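Local coordinates for protection of telomeres protein 1 (PDB 4HJ5) that binds single-stranded telomeric DNA to protect the 3' overhang and regulate telomerase and telomere length, this chain being one OB-type DNA-binding domain of the whole protein, at residues A21-T26 with D87-K92; T38-N43 with N131-R136. The protein carries 1 engineered substitution. One frame throughout, in Å; residues are numbered along the deposited sequence.

Interaction 1 of 2, residues A21-T26 with D87-K92. With nucleotides of chain B.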
ATOM      1  N   ALA A  21       5.419   4.428   0.179  1.00 24.32           N
ATOM      2  CA  ALA A  21       5.326   3.288  -0.728  1.00 28.44           C
ATOM      3  C   ALA A  21       5.089   3.694  -2.172  1.00 26.79           C
ATOM      4  O   ALA A  21       4.615   4.801  -2.449  1.00 32.56           O
ATOM      5  CB  ALA A  21       4.219   2.290  -0.248  1.00 21.94           C
ATOM      6  N   GLN A  22       5.422   2.802  -3.099  1.00 21.17           N
ATOM      7  CA  GLN A  22       5.064   3.023  -4.494  1.00 22.93           C
ATOM      8  C   GLN A  22       3.804   2.234  -4.848  1.00 27.27           C
ATOM      9  O   GLN A  22       3.629   1.095  -4.408  1.00 24.78           O
ATOM     10  CB  GLN A  22       6.200   2.662  -5.460  1.00 25.47           C
ATOM     11  CG  GLN A  22       5.907   3.147  -6.883  1.00 30.67           C
ATOM     12  CD  GLN A  22       7.032   2.874  -7.884  1.00 31.07           C
ATOM     13  OE1 GLN A  22       7.855   1.984  -7.692  1.00 31.06           O
ATOM     14  NE2 GLN A  22       7.059   3.656  -8.967  1.00 31.64           N
ATOM     15  N   VAL A  23       2.942   2.844  -5.653  1.00 18.28           N
ATOM     16  CA  VAL A  23       1.668   2.237  -6.005  1.00 27.41           C
ATOM     17  C   VAL A  23       1.820   1.399  -7.250  1.00 26.07           C
ATOM     18  O   VAL A  23       2.062   1.932  -8.335  1.00 27.82           O
ATOM     19  CB  VAL A  23       0.570   3.297  -6.248  1.00 28.37           C
ATOM     20  CG1 VAL A  23      -0.693   2.628  -6.768  1.00 27.76           C
ATOM     21  CG2 VAL A  23       0.280   4.046  -4.984  1.00 22.44           C
ATOM     22  N   ILE A  24       1.663   0.091  -7.080  1.00 28.56           N
ATOM     23  CA  ILE A  24       1.822  -0.879  -8.161  1.00 27.77           C
ATOM     24  C   ILE A  24       0.543  -1.041  -8.976  1.00 31.77           C
ATOM     25  O   ILE A  24       0.562  -1.042 -10.199  1.00 26.04           O
ATOM     26  CB  ILE A  24       2.251  -2.263  -7.595  1.00 29.06           C
ATOM     27  CG1 ILE A  24       3.630  -2.158  -6.952  1.00 27.93           C
ATOM     28  CG2 ILE A  24       2.292  -3.301  -8.697  1.00 30.65           C
ATOM     29  CD1 ILE A  24       4.710  -1.662  -7.913  1.00 29.40           C
ATOM     30  N   LYS A  25      -0.580  -1.158  -8.283  1.00 30.06           N
ATOM     31  CA  LYS A  25      -1.834  -1.445  -8.945  1.00 24.64           C
ATOM     32  C   LYS A  25      -2.966  -0.687  -8.255  1.00 28.23           C
ATOM     33  O   LYS A  25      -2.946  -0.526  -7.044  1.00 23.92           O
ATOM     34  CB  LYS A  25      -2.104  -2.955  -8.916  1.00 29.34           C
ATOM     35  CG  LYS A  25      -3.445  -3.360  -9.550  1.00 35.71           C
ATOM     36  CD  LYS A  25      -3.637  -4.868  -9.537  1.00 30.95           C
ATOM     37  CE  LYS A  25      -5.062  -5.262  -9.920  1.00 29.67           C
ATOM     38  NZ  LYS A  25      -5.370  -5.069 -11.368  1.00 36.35           N
ATOM     39  N   THR A  26      -3.937  -0.213  -9.025  1.00 28.19           N
ATOM     40  CA  THR A  26      -5.156   0.329  -8.438  1.00 28.72           C
ATOM     41  C   THR A  26      -6.379  -0.389  -8.990  1.00 27.56           C
ATOM     42  O   THR A  26      -6.326  -0.988 -10.060  1.00 29.26           O
ATOM     43  CB  THR A  26      -5.307   1.849  -8.680  1.00 32.60           C
ATOM     44  OG1 THR A  26      -5.356   2.107 -10.085  1.00 28.73           O
ATOM     45  CG2 THR A  26      -4.142   2.605  -8.074  1.00 32.63           C
ATOM     46  N   ASP A  87       2.531   6.155  -8.984  1.00 31.69           N
ATOM     47  CA  ASP A  87       2.623   7.174  -7.948  1.00 33.76           C
ATOM     48  C   ASP A  87       3.297   6.653  -6.681  1.00 37.88           C
ATOM     49  O   ASP A  87       3.273   5.444  -6.384  1.00 32.41           O
ATOM     50  CB  ASP A  87       1.235   7.702  -7.603  1.00 32.45           C
ATOM     51  CG  ASP A  87       0.682   8.588  -8.674  1.00 35.69           C
ATOM     52  OD1 ASP A  87       1.424   8.840  -9.636  1.00 32.23           O
ATOM     53  OD2 ASP A  87      -0.475   9.045  -8.550  1.00 32.23           O
ATOM     54  N   TYR A  88       3.910   7.578  -5.947  1.00 36.12           N
ATOM     55  CA  TYR A  88       4.399   7.297  -4.615  1.00 28.05           C
ATOM     56  C   TYR A  88       3.430   7.900  -3.620  1.00 33.60           C
ATOM     57  O   TYR A  88       2.888   9.002  -3.811  1.00 33.97           O
ATOM     58  CB  TYR A  88       5.783   7.889  -4.397  1.00 26.15           C
ATOM     59  CG  TYR A  88       6.846   7.287  -5.281  1.00 33.08           C
ATOM     60  CD1 TYR A  88       7.123   7.827  -6.529  1.00 41.28           C
ATOM     61  CD2 TYR A  88       7.597   6.188  -4.856  1.00 31.41           C
ATOM     62  CE1 TYR A  88       8.114   7.276  -7.344  1.00 35.54           C
ATOM     63  CE2 TYR A  88       8.579   5.634  -5.659  1.00 28.12           C
ATOM     64  CZ  TYR A  88       8.830   6.181  -6.897  1.00 32.22           C
ATOM     65  OH  TYR A  88       9.804   5.637  -7.691  1.00 36.30           O
ATOM     66  N   VAL A  89       3.217   7.189  -2.535  1.00 31.55           N
ATOM     67  CA  VAL A  89       2.234   7.635  -1.590  1.00 31.77           C
ATOM     68  C   VAL A  89       2.874   7.642  -0.215  1.00 28.53           C
ATOM     69  O   VAL A  89       3.821   6.885   0.045  1.00 26.94           O
ATOM     70  CB  VAL A  89       1.019   6.689  -1.640  1.00 36.00           C
ATOM     71  CG1 VAL A  89       1.352   5.333  -1.015  1.00 32.42           C
ATOM     72  CG2 VAL A  89      -0.150   7.315  -0.976  1.00 26.08           C
ATOM     73  N   VAL A  90       2.395   8.512   0.661  1.00 23.98           N
ATOM     74  CA  VAL A  90       2.764   8.410   2.066  1.00 25.26           C
ATOM     75  C   VAL A  90       1.505   8.141   2.887  1.00 30.79           C
ATOM     76  O   VAL A  90       0.536   8.914   2.840  1.00 28.05           O
ATOM     77  CB  VAL A  90       3.496   9.675   2.579  1.00 28.37           C
ATOM     78  CG1 VAL A  90       2.635  10.951   2.384  1.00 27.21           C
ATOM     79  CG2 VAL A  90       3.868   9.509   4.017  1.00 29.81           C
ATOM     80  N   MET A  91       1.508   7.043   3.634  1.00 24.88           N
ATOM     81  CA  MET A  91       0.339   6.712   4.454  1.00 30.62           C
ATOM     82  C   MET A  91       0.618   6.817   5.944  1.00 28.63           C
ATOM     83  O   MET A  91       1.573   6.237   6.445  1.00 27.00           O
ATOM     84  CB  MET A  91      -0.213   5.341   4.067  1.00 30.57           C
ATOM     85  CG  MET A  91      -0.460   5.276   2.561  1.00 33.44           C
ATOM     86  SD  MET A  91      -0.983   3.676   1.951  1.00 46.07           S
ATOM     87  CE  MET A  91      -2.469   3.476   2.931  1.00 32.46           C
ATOM     88  N   LYS A  92      -0.214   7.587   6.644  1.00 29.80           N
ATOM     89  CA  LYS A  92       0.050   7.897   8.052  1.00 28.46           C
ATOM     90  C   LYS A  92      -1.032   7.319   8.970  1.00 29.64           C
ATOM     91  O   LYS A  92      -2.221   7.444   8.686  1.00 27.35           O
ATOM     92  CB  LYS A  92       0.201   9.417   8.248  1.00 34.27           C
ATOM     93  CG  LYS A  92       1.502   9.980   7.683  1.00 33.03           C
ATOM     94  CD  LYS A  92       1.495  11.492   7.516  1.00 44.46           C
ATOM     95  CE  LYS A  92       2.775  11.953   6.817  1.00 47.97           C
ATOM     96  NZ  LYS A  92       2.797  13.412   6.535  1.00 49.68           N
TER
ATOM     97  P    DG B   7      -7.233 -11.238 -16.334  1.00 49.77           P
ATOM     98  OP1  DG B   7      -7.841 -12.327 -17.141  1.00 47.48           O
ATOM     99  OP2  DG B   7      -5.963 -10.623 -16.771  1.00 43.10           O
ATOM    100  O5'  DG B   7      -8.304 -10.057 -16.154  1.00 42.88           O
ATOM    101  C5'  DG B   7      -9.657 -10.419 -15.925  1.00 43.52           C
ATOM    102  C4'  DG B   7     -10.516  -9.201 -15.648  1.00 40.45           C
ATOM    103  O4'  DG B   7     -10.323  -8.791 -14.275  1.00 35.72           O
ATOM    104  C3'  DG B   7     -10.239  -7.971 -16.517  1.00 44.58           C
ATOM    105  O3'  DG B   7     -11.486  -7.445 -16.982  1.00 47.38           O
ATOM    106  C2'  DG B   7      -9.567  -6.997 -15.547  1.00 45.34           C
ATOM    107  C1'  DG B   7     -10.220  -7.385 -14.224  1.00 38.57           C
ATOM    108  N9   DG B   7      -9.466  -6.992 -13.030  1.00 35.99           N
ATOM    109  C8   DG B   7      -8.141  -6.606 -12.962  1.00 39.40           C
ATOM    110  N7   DG B   7      -7.739  -6.309 -11.759  1.00 34.31           N
ATOM    111  C5   DG B   7      -8.866  -6.497 -10.980  1.00 32.47           C
ATOM    112  C6   DG B   7      -9.037  -6.339  -9.587  1.00 39.21           C
ATOM    113  O6   DG B   7      -8.192  -5.972  -8.743  1.00 33.81           O
ATOM    114  N1   DG B   7     -10.348  -6.646  -9.205  1.00 38.80           N
ATOM    115  C2   DG B   7     -11.344  -7.066 -10.052  1.00 36.14           C
ATOM    116  N2   DG B   7     -12.541  -7.319  -9.504  1.00 38.27           N
ATOM    117  N3   DG B   7     -11.192  -7.218 -11.352  1.00 37.91           N
ATOM    118  C4   DG B   7      -9.932  -6.920 -11.743  1.00 35.83           C
TER
HETATM  119  O   HOH W   1      10.638   3.056  -7.054  1.00 32.25           O

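Interaction 2 of 2, residues T38-N43 with N131-R136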
ATOM      1  N   THR A  38       4.044  -1.145  -2.631  1.00 29.98           N
ATOM      2  CA  THR A  38       5.246  -1.830  -2.177  1.00 24.02           C
ATOM      3  C   THR A  38       6.303  -0.805  -1.809  1.00 25.87           C
ATOM      4  O   THR A  38       6.306   0.331  -2.293  1.00 25.78           O
ATOM      5  CB  THR A  38       5.827  -2.780  -3.271  1.00 27.69           C
ATOM      6  OG1 THR A  38       6.944  -3.525  -2.737  1.00 27.22           O
ATOM      7  CG2 THR A  38       6.271  -1.981  -4.493  1.00 26.40           C
ATOM      8  N   ASP A  39       7.190  -1.187  -0.913  1.00 28.08           N
ATOM      9  CA  ASP A  39       8.387  -0.399  -0.725  1.00 30.40           C
ATOM     10  C   ASP A  39       9.584  -1.294  -0.967  1.00 31.38           C
ATOM     11  O   ASP A  39      10.667  -1.039  -0.460  1.00 31.95           O
ATOM     12  CB  ASP A  39       8.419   0.227   0.658  1.00 31.82           C
ATOM     13  CG  ASP A  39       8.657  -0.795   1.748  1.00 32.10           C
ATOM     14  OD1 ASP A  39       8.662  -2.020   1.444  1.00 30.04           O
ATOM     15  OD2 ASP A  39       8.806  -0.362   2.911  1.00 35.23           O
ATOM     16  N   TYR A  40       9.353  -2.356  -1.730  1.00 30.65           N
ATOM     17  CA  TYR A  40      10.379  -3.354  -2.076  1.00 32.80           C
ATOM     18  C   TYR A  40      11.081  -3.994  -0.871  1.00 31.37           C
ATOM     19  O   TYR A  40      12.266  -4.351  -0.919  1.00 30.48           O
ATOM     20  CB  TYR A  40      11.351  -2.814  -3.142  1.00 27.54           C
ATOM     21  CG  TYR A  40      10.653  -2.610  -4.484  1.00 30.11           C
ATOM     22  CD1 TYR A  40      10.568  -3.643  -5.413  1.00 34.53           C
ATOM     23  CD2 TYR A  40      10.039  -1.399  -4.796  1.00 31.51           C
ATOM     24  CE1 TYR A  40       9.912  -3.465  -6.634  1.00 33.64           C
ATOM     25  CE2 TYR A  40       9.386  -1.212  -6.008  1.00 36.64           C
ATOM     26  CZ  TYR A  40       9.328  -2.243  -6.924  1.00 38.99           C
ATOM     27  OH  TYR A  40       8.671  -2.047  -8.122  1.00 44.79           O
ATOM     28  N   THR A  41      10.322  -4.135   0.207  1.00 31.29           N
ATOM     29  CA  THR A  41      10.721  -4.967   1.331  1.00 30.66           C
ATOM     30  C   THR A  41       9.639  -6.011   1.519  1.00 33.55           C
ATOM     31  O   THR A  41       8.479  -5.799   1.129  1.00 29.38           O
ATOM     32  CB  THR A  41      10.903  -4.181   2.655  1.00 35.87           C
ATOM     33  OG1 THR A  41       9.647  -3.618   3.064  1.00 31.67           O
ATOM     34  CG2 THR A  41      11.939  -3.077   2.488  1.00 36.48           C
ATOM     35  N   GLU A  42      10.031  -7.123   2.130  1.00 28.01           N
ATOM     36  CA  GLU A  42       9.240  -8.346   2.167  1.00 33.18           C
ATOM     37  C   GLU A  42       8.635  -8.576   3.546  1.00 32.66           C
ATOM     38  O   GLU A  42       9.282  -8.371   4.575  1.00 30.74           O
ATOM     39  CB  GLU A  42      10.147  -9.532   1.796  1.00 30.32           C
ATOM     40  CG  GLU A  42       9.505 -10.910   1.793  1.00 34.94           C
ATOM     41  CD  GLU A  42      10.480 -11.980   1.308  1.00 38.44           C
ATOM     42  OE1 GLU A  42      11.676 -11.649   1.169  1.00 40.96           O
ATOM     43  OE2 GLU A  42      10.053 -13.130   1.043  1.00 34.76           O
ATOM     44  N   ASN A  43       7.378  -8.989   3.564  1.00 35.02           N
ATOM     45  CA  ASN A  43       6.711  -9.281   4.817  1.00 32.99           C
ATOM     46  C   ASN A  43       6.080 -10.658   4.682  1.00 32.97           C
ATOM     47  O   ASN A  43       5.313 -10.910   3.749  1.00 32.31           O
ATOM     48  CB  ASN A  43       5.656  -8.224   5.126  1.00 29.68           C
ATOM     49  CG  ASN A  43       5.057  -8.375   6.514  1.00 31.03           C
ATOM     50  OD1 ASN A  43       4.404  -9.367   6.815  1.00 31.96           O
ATOM     51  ND2 ASN A  43       5.248  -7.367   7.354  1.00 30.40           N
ATOM     52  N   ASN A 131      14.023   7.604  -1.806  1.00 34.33           N
ATOM     53  CA  ASN A 131      15.288   7.128  -2.345  1.00 39.14           C
ATOM     54  C   ASN A 131      15.557   5.654  -2.040  1.00 33.44           C
ATOM     55  O   ASN A 131      16.014   4.903  -2.911  1.00 37.69           O
ATOM     56  CB  ASN A 131      16.449   8.022  -1.886  1.00 38.06           C
ATOM     57  CG  ASN A 131      16.533   9.303  -2.687  1.00 42.05           C
ATOM     58  OD1 ASN A 131      16.166   9.329  -3.859  1.00 50.35           O
ATOM     59  ND2 ASN A 131      17.007  10.377  -2.059  1.00 41.07           N
ATOM     60  N   GLU A 132      15.250   5.240  -0.818  1.00 28.01           N
ATOM     61  CA  GLU A 132      15.468   3.846  -0.447  1.00 39.19           C
ATOM     62  C   GLU A 132      14.595   2.885  -1.270  1.00 36.51           C
ATOM     63  O   GLU A 132      15.053   1.817  -1.664  1.00 34.69           O
ATOM     64  CB  GLU A 132      15.290   3.637   1.059  1.00 38.67           C
ATOM     65  CG  GLU A 132      16.472   4.146   1.891  1.00 45.23           C
ATOM     66  CD  GLU A 132      16.337   3.848   3.383  1.00 58.13           C
ATOM     67  OE1 GLU A 132      15.789   2.780   3.749  1.00 53.13           O
ATOM     68  OE2 GLU A 132      16.779   4.696   4.194  1.00 63.62           O
ATOM     69  N   ILE A 133      13.347   3.279  -1.535  1.00 34.78           N
ATOM     70  CA  ILE A 133      12.447   2.511  -2.400  1.00 32.46           C
ATOM     71  C   ILE A 133      13.053   2.317  -3.777  1.00 37.47           C
ATOM     72  O   ILE A 133      13.046   1.221  -4.339  1.00 33.67           O
ATOM     73  CB  ILE A 133      11.110   3.238  -2.598  1.00 33.17           C
ATOM     74  CG1 ILE A 133      10.332   3.266  -1.304  1.00 34.40           C
ATOM     75  CG2 ILE A 133      10.264   2.543  -3.647  1.00 31.43           C
ATOM     76  CD1 ILE A 133      10.388   1.981  -0.623  1.00 37.90           C
ATOM     77  N   LYS A 134      13.558   3.406  -4.337  1.00 36.80           N
ATOM     78  CA  LYS A 134      14.134   3.357  -5.667  1.00 36.84           C
ATOM     79  C   LYS A 134      15.356   2.436  -5.726  1.00 36.87           C
ATOM     80  O   LYS A 134      15.468   1.600  -6.621  1.00 39.22           O
ATOM     81  CB  LYS A 134      14.464   4.770  -6.146  1.00 38.38           C
ATOM     82  CG  LYS A 134      13.244   5.560  -6.596  1.00 32.98           C
ATOM     83  CD  LYS A 134      13.488   7.064  -6.454  1.00 35.24           C
ATOM     84  CE  LYS A 134      12.344   7.883  -7.060  1.00 40.84           C
ATOM     85  NZ  LYS A 134      12.569   9.357  -6.915  1.00 43.53           N
ATOM     86  N   SER A 135      16.262   2.578  -4.767  1.00 36.47           N
ATOM     87  CA  SER A 135      17.452   1.737  -4.761  1.00 38.60           C
ATOM     88  C   SER A 135      17.093   0.266  -4.553  1.00 42.59           C
ATOM     89  O   SER A 135      17.549  -0.592  -5.308  1.00 37.89           O
ATOM     90  CB  SER A 135      18.480   2.212  -3.732  1.00 33.18           C
ATOM     91  OG  SER A 135      18.071   1.911  -2.417  1.00 42.84           O
ATOM     92  N   ARG A 136      16.270  -0.033  -3.547  1.00 44.70           N
ATOM     93  CA  ARG A 136      15.849  -1.418  -3.323  1.00 36.60           C
ATOM     94  C   ARG A 136      15.150  -1.990  -4.548  1.00 38.28           C
ATOM     95  O   ARG A 136      15.239  -3.185  -4.829  1.00 39.22           O
ATOM     96  CB  ARG A 136      14.909  -1.518  -2.130  1.00 31.69           C
ATOM     97  CG  ARG A 136      15.592  -1.563  -0.802  1.00 38.37           C
ATOM     98  CD  ARG A 136      14.594  -1.931   0.278  1.00 34.27           C
ATOM     99  NE  ARG A 136      13.472  -1.007   0.278  1.00 33.76           N
ATOM    100  CZ  ARG A 136      13.368   0.042   1.089  1.00 37.78           C
ATOM    101  NH1 ARG A 136      14.315   0.293   1.982  1.00 40.94           N
ATOM    102  NH2 ARG A 136      12.314   0.839   1.015  1.00 33.88           N
TER

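Interaction 1 of 2, residues A21-T26 with D87-K92
Ala21 and Val89 form an antiparallel hydrogen-bonded pair. The first bond runs from Ala21 N to Val89 O at 2.9 Å. The return bond, Val89 N to Ala21 O at 2.8 Å, is close to linear, with 168° at the hydrogen. A third bond, Val23 N to Asp87 O at 2.7 Å, joins the strand to the turn before 88-92, beyond the non-hydrogen-bonded pair Gln22-Tyr88.

The tightly packed part is apolar: Val89 CG1 lies 4.3 Å from both Ala21 CB and Val23 CG2, while Val37 and Ile120 pack nearby. On the other face the Tyr88 ring is itself covered, and solvent reaches the polar ends. With CG anti to the backbone N (chi1 -169°), Gln22 crosses one face of that ring, its CG toward the rim in a CH-pi contact 4.2 Å from the centroid. Its amide stacks 7° from parallel to the ring. A water donates to Gln22 OE1 at 3.0 Å and also bonds to Tyr88 OH, while Gln22 NE2 bonds to Gly86 O.

Beyond Val23 the ladder ends; Ile24 and Lys25 form a classic beta bulge opposite Tyr36 of strand 33-38. Lys25 NZ donates to N7 of DG7 of chain B at 2.7 Å. Backbone bonds and apolar contacts thus join strands 16-28 and 88-92 in the OB barrel, while the former carries a lysine that donates to a guanine base.

Interaction 2 of 2, residues T38-N43 with N131-R136
Asp39 O is gripped by the guanidinium of Arg136. The surer bond comes from NE, 2.9 Å from Asp39 O; it lies nearly in line with the carbonyl (C=O...N 165°) but is bent at the hydrogen (139°). Arg136 NH2 offers a second bond to the same oxygen, but its modelled place is less certain. A bend at chi3 (-56°) turns the end of the arginine back over its own helix, setting the NE side against the loop.

The flat group is sandwiched. Thr41 CG2 lies 3.4 Å above one face of the Arg136 guanidinium, toward the rim, and Glu132 O sits 3.7 Å from the plane over the centre of the opposite face. Arg136 NH1 also makes a weak salt bridge to Glu132 OE1 at 3.4 Å. Nearer the backbone, Tyr40 CB meets Arg136 CB at 3.9 Å, and Tyr40 CD2 packs on Ile133 CG2 at 4.1 Å; the Tyr40 hydroxyl bonds to Lys137 NZ.

Two turns brace the loop. Asp39 OD1 takes a very short 2.5 Å bond from Thr41 OG1 and also accepts from Thr41 N, an Asx turn; Thr38 OG1 accepts from Tyr40 N in an ST turn. Bonds to Leu8, Ser9 and Phe65 add outside support.

Without the guanidinium, as with an alanine at Arg136, Asp39 O would probably lose its donor from the helix and a gap would be likely beside Thr41 CG2. The chemistry implies that a charged side chain, satisfying a backbone carbonyl, joins helix 131-137 to a turn braced by hydroxyls and a carboxylate.

How the interactions relate
From the N terminus, strand 16-28 brings in residues 21-26, and strand 33-38 follows and ends in the loop 38-43. Interaction 1 then closes a long excursion when the chain returns as strand 88-92, pairing first and later strands of the barrel. Interaction 2 closes a still longer one, when helix 131-137 comes back onto the loop 38-43. The segments alternate along the chain, so the two closures cross rather than nest. They also touch: Gln22 N lies 2.7 Å from Thr38 O, a probable hydrogen bond, and Tyr88 OH packs on Lys134 CE. Together they link barrel strands, the loop after strand 33-38 and the last helix of this domain.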